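Local coordinates for protein SusD homolog (PDB 3SGH) that probably binds glycans at the cell surface as a SusD-like outer membrane lipoprotein of a gut Bacteroides, at residues Q274-A279 / Y298-K303. Sequence-based numbering, arbitrary orientation.
Sequences QTQTAA and YANYSK
Gln274 lies against the peptide between Asn300 and Tyr301. Gln274 CB packs 3.5 Å from Asn300 O and also faces Tyr301 CA. Its side chain then folds back over its own loop, because CG sits between the backbone N and the carbonyl carbon (chi1 66°). Gln274 OE1 accepts from Thr277 N at 3.0 Å, in the carbonyl plane and on a lone pair. NE2 donates to Thr277 OG1 and also to Gly280 O. Thr275 makes the main backbone link: Thr275 N donates to Asn300 O at 2.8 Å, nearly straight (159°). Its OG1 rests on Asn300 CB. Gln276 N adds a weak bond to the same Asn300 O. The Gln276 side chain crosses that of Asn300 at about a right angle, and Gln276 OE1 takes a bond from Asn300 ND2 at 3.1 Å. The acceptor lies nearly in the amide plane of Asn300, but the donor is tilted from the carbonyl plane of Gln276; the two amide planes are 24° apart. A water donates to the same OE1 and accepts from Asn300 N, so Gln276 OE1 holds the Asn300 side-chain amide directly and the Asn300 backbone N through water. Replacing Asn300 by alanine would remove ND2 and is likely to leave Gln276 OE1 with the water alone, its side chain freer to turn. Thr277 OG1 accepts from Ala279 N at 3.2 Å, an ST turn. Across the contact, Asn300 belongs to a type I turn from Tyr298 to Tyr301. Both segments lie between helix 267-270 and strand 314-317, at the periphery of the chain, where Ser302 touches Ala251 of strand 249-251.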
ATOM      1  N   GLN A 274       4.865  16.921 -17.800  1.00 16.96           N
ATOM      2  CA  GLN A 274       3.941  18.048 -17.664  1.00 16.20           C
ATOM      3  C   GLN A 274       3.810  18.758 -18.986  1.00 16.79           C
ATOM      4  O   GLN A 274       4.760  18.811 -19.762  1.00 16.76           O
ATOM      5  CB  GLN A 274       4.375  19.005 -16.559  1.00 16.56           C
ATOM      6  CG  GLN A 274       5.664  19.754 -16.802  1.00 17.27           C
ATOM      7  CD  GLN A 274       5.495  21.017 -17.633  1.00 17.64           C
ATOM      8  OE1 GLN A 274       4.392  21.622 -17.709  1.00 16.45           O
ATOM      9  NE2 GLN A 274       6.610  21.467 -18.215  1.00 18.59           N
ATOM     10  N   THR A 275       2.614  19.279 -19.262  1.00 17.82           N
ATOM     11  CA  THR A 275       2.371  19.995 -20.511  1.00 18.61           C
ATOM     12  C   THR A 275       1.839  21.420 -20.253  1.00 18.94           C
ATOM     13  O   THR A 275       1.345  22.096 -21.183  1.00 20.63           O
ATOM     14  CB  THR A 275       1.373  19.241 -21.397  1.00 19.00           C
ATOM     15  OG1 THR A 275       0.132  19.105 -20.674  1.00 18.17           O
ATOM     16  CG2 THR A 275       1.958  17.861 -21.818  1.00 18.97           C
ATOM     17  N   GLN A 276       1.941  21.869 -19.011  1.00 17.75           N
ATOM     18  CA  GLN A 276       1.505  23.230 -18.651  1.00 17.53           C
ATOM     19  C   GLN A 276       2.376  24.281 -19.335  1.00 18.71           C
ATOM     20  O   GLN A 276       1.864  25.326 -19.778  1.00 18.52           O
ATOM     21  CB  GLN A 276       1.553  23.413 -17.133  1.00 16.83           C
ATOM     22  CG  GLN A 276       1.051  24.774 -16.654  1.00 19.93           C
ATOM     23  CD  GLN A 276      -0.403  25.062 -17.070  1.00 21.04           C
ATOM     24  OE1 GLN A 276      -1.274  24.162 -17.081  1.00 21.18           O
ATOM     25  NE2 GLN A 276      -0.679  26.335 -17.406  1.00 23.06           N
ATOM     26  N   THR A 277       3.679  24.015 -19.394  1.00 18.11           N
ATOM     27  CA  THR A 277       4.634  24.900 -20.032  1.00 18.13           C
ATOM     28  C   THR A 277       5.398  24.159 -21.106  1.00 19.77           C
ATOM     29  O   THR A 277       5.277  22.937 -21.207  1.00 21.16           O
ATOM     30  CB  THR A 277       5.666  25.457 -19.005  1.00 18.71           C
ATOM     31  OG1 THR A 277       6.669  24.466 -18.729  1.00 18.89           O
ATOM     32  CG2 THR A 277       4.998  25.876 -17.710  1.00 17.37           C
ATOM     33  N   ALA A 278       6.236  24.883 -21.850  1.00 20.41           N
ATOM     34  CA  ALA A 278       7.054  24.310 -22.925  1.00 20.73           C
ATOM     35  C   ALA A 278       8.267  23.519 -22.438  1.00 21.01           C
ATOM     36  O   ALA A 278       8.972  22.913 -23.268  1.00 21.87           O
ATOM     37  CB  ALA A 278       7.511  25.428 -23.928  1.00 21.23           C
ATOM     38  N   ALA A 279       8.556  23.530 -21.131  1.00 20.88           N
ATOM     39  CA  ALA A 279       9.806  22.914 -20.600  1.00 21.37           C
ATOM     40  C   ALA A 279       9.826  21.408 -20.679  1.00 21.29           C
ATOM     41  O   ALA A 279      10.887  20.805 -20.695  1.00 22.68           O
ATOM     42  CB  ALA A 279      10.070  23.352 -19.157  1.00 20.00           C
ATOM     43  N   TYR A 298      -4.167  21.944 -11.754  1.00 16.69           N
ATOM     44  CA  TYR A 298      -3.190  20.882 -11.845  1.00 16.24           C
ATOM     45  C   TYR A 298      -3.411  19.940 -13.028  1.00 16.38           C
ATOM     46  O   TYR A 298      -2.743  18.915 -13.173  1.00 16.62           O
ATOM     47  CB  TYR A 298      -3.131  20.148 -10.513  1.00 15.82           C
ATOM     48  CG  TYR A 298      -2.484  20.993  -9.408  1.00 14.27           C
ATOM     49  CD1 TYR A 298      -1.155  21.454  -9.538  1.00 14.11           C
ATOM     50  CD2 TYR A 298      -3.173  21.320  -8.261  1.00 16.38           C
ATOM     51  CE1 TYR A 298      -0.556  22.227  -8.526  1.00 16.49           C
ATOM     52  CE2 TYR A 298      -2.573  22.103  -7.233  1.00 14.23           C
ATOM     53  CZ  TYR A 298      -1.253  22.536  -7.386  1.00 13.76           C
ATOM     54  OH  TYR A 298      -0.650  23.265  -6.344  1.00 17.63           O
ATOM     55  N   ALA A 299      -4.317  20.307 -13.922  1.00 16.94           N
ATOM     56  CA  ALA A 299      -4.710  19.414 -15.007  1.00 16.88           C
ATOM     57  C   ALA A 299      -3.525  18.983 -15.881  1.00 15.85           C
ATOM     58  O   ALA A 299      -3.493  17.855 -16.361  1.00 16.84           O
ATOM     59  CB  ALA A 299      -5.854  20.064 -15.881  1.00 17.65           C
ATOM     60  N   ASN A 300      -2.566  19.875 -16.106  1.00 16.19           N
ATOM     61  CA  ASN A 300      -1.439  19.603 -16.998  1.00 16.32           C
ATOM     62  C   ASN A 300      -0.092  19.303 -16.317  1.00 16.20           C
ATOM     63  O   ASN A 300       0.943  19.295 -16.982  1.00 16.61           O
ATOM     64  CB  ASN A 300      -1.294  20.764 -17.989  1.00 16.43           C
ATOM     65  CG  ASN A 300      -2.572  21.035 -18.731  1.00 20.25           C
ATOM     66  OD1 ASN A 300      -3.216  20.108 -19.195  1.00 19.86           O
ATOM     67  ND2 ASN A 300      -2.957  22.297 -18.830  1.00 24.00           N
ATOM     68  N   TYR A 301      -0.120  19.031 -15.013  1.00 15.47           N
ATOM     69  CA  TYR A 301       1.008  18.480 -14.336  1.00 15.60           C
ATOM     70  C   TYR A 301       1.151  16.987 -14.705  1.00 15.21           C
ATOM     71  O   TYR A 301       0.264  16.427 -15.344  1.00 14.96           O
ATOM     72  CB  TYR A 301       0.880  18.687 -12.811  1.00 14.42           C
ATOM     73  CG  TYR A 301       1.170  20.112 -12.328  1.00 15.71           C
ATOM     74  CD1 TYR A 301       0.485  21.224 -12.873  1.00 15.25           C
ATOM     75  CD2 TYR A 301       2.073  20.352 -11.257  1.00 15.69           C
ATOM     76  CE1 TYR A 301       0.720  22.524 -12.430  1.00 18.85           C
ATOM     77  CE2 TYR A 301       2.280  21.646 -10.795  1.00 13.99           C
ATOM     78  CZ  TYR A 301       1.609  22.722 -11.393  1.00 16.01           C
ATOM     79  OH  TYR A 301       1.805  23.995 -10.965  1.00 15.38           O
ATOM     80  N   SER A 302       2.252  16.353 -14.306  1.00 14.36           N
ATOM     81  CA  SER A 302       2.456  14.942 -14.615  1.00 14.29           C
ATOM     82  C   SER A 302       1.317  14.038 -14.126  1.00 14.64           C
ATOM     83  O   SER A 302       0.903  14.116 -12.950  1.00 14.13           O
ATOM     84  CB  SER A 302       3.758  14.439 -14.044  1.00 13.69           C
ATOM     85  OG  SER A 302       4.845  15.013 -14.739  1.00 15.07           O
ATOM     86  N   LYS A 303       0.865  13.176 -15.029  1.00 15.47           N
ATOM     87  CA  LYS A 303      -0.151  12.195 -14.738  1.00 15.40           C
ATOM     88  C   LYS A 303       0.481  10.855 -14.420  1.00 16.22           C
ATOM     89  O   LYS A 303       1.651  10.596 -14.728  1.00 16.76           O
ATOM     90  CB  LYS A 303      -1.083  12.027 -15.924  1.00 15.49           C
ATOM     91  CG  LYS A 303      -1.757  13.316 -16.382  1.00 17.23           C
ATOM     92  CD  LYS A 303      -2.675  13.152 -17.589  1.00 23.62           C
ATOM     93  CE  LYS A 303      -1.857  13.104 -18.902  1.00 29.67           C
ATOM     94  NZ  LYS A 303      -2.648  12.979 -20.216  1.00 30.34           N
TER
HETATM   95  O   HOH W   1      -1.913  22.458 -15.105  1.00 17.52           O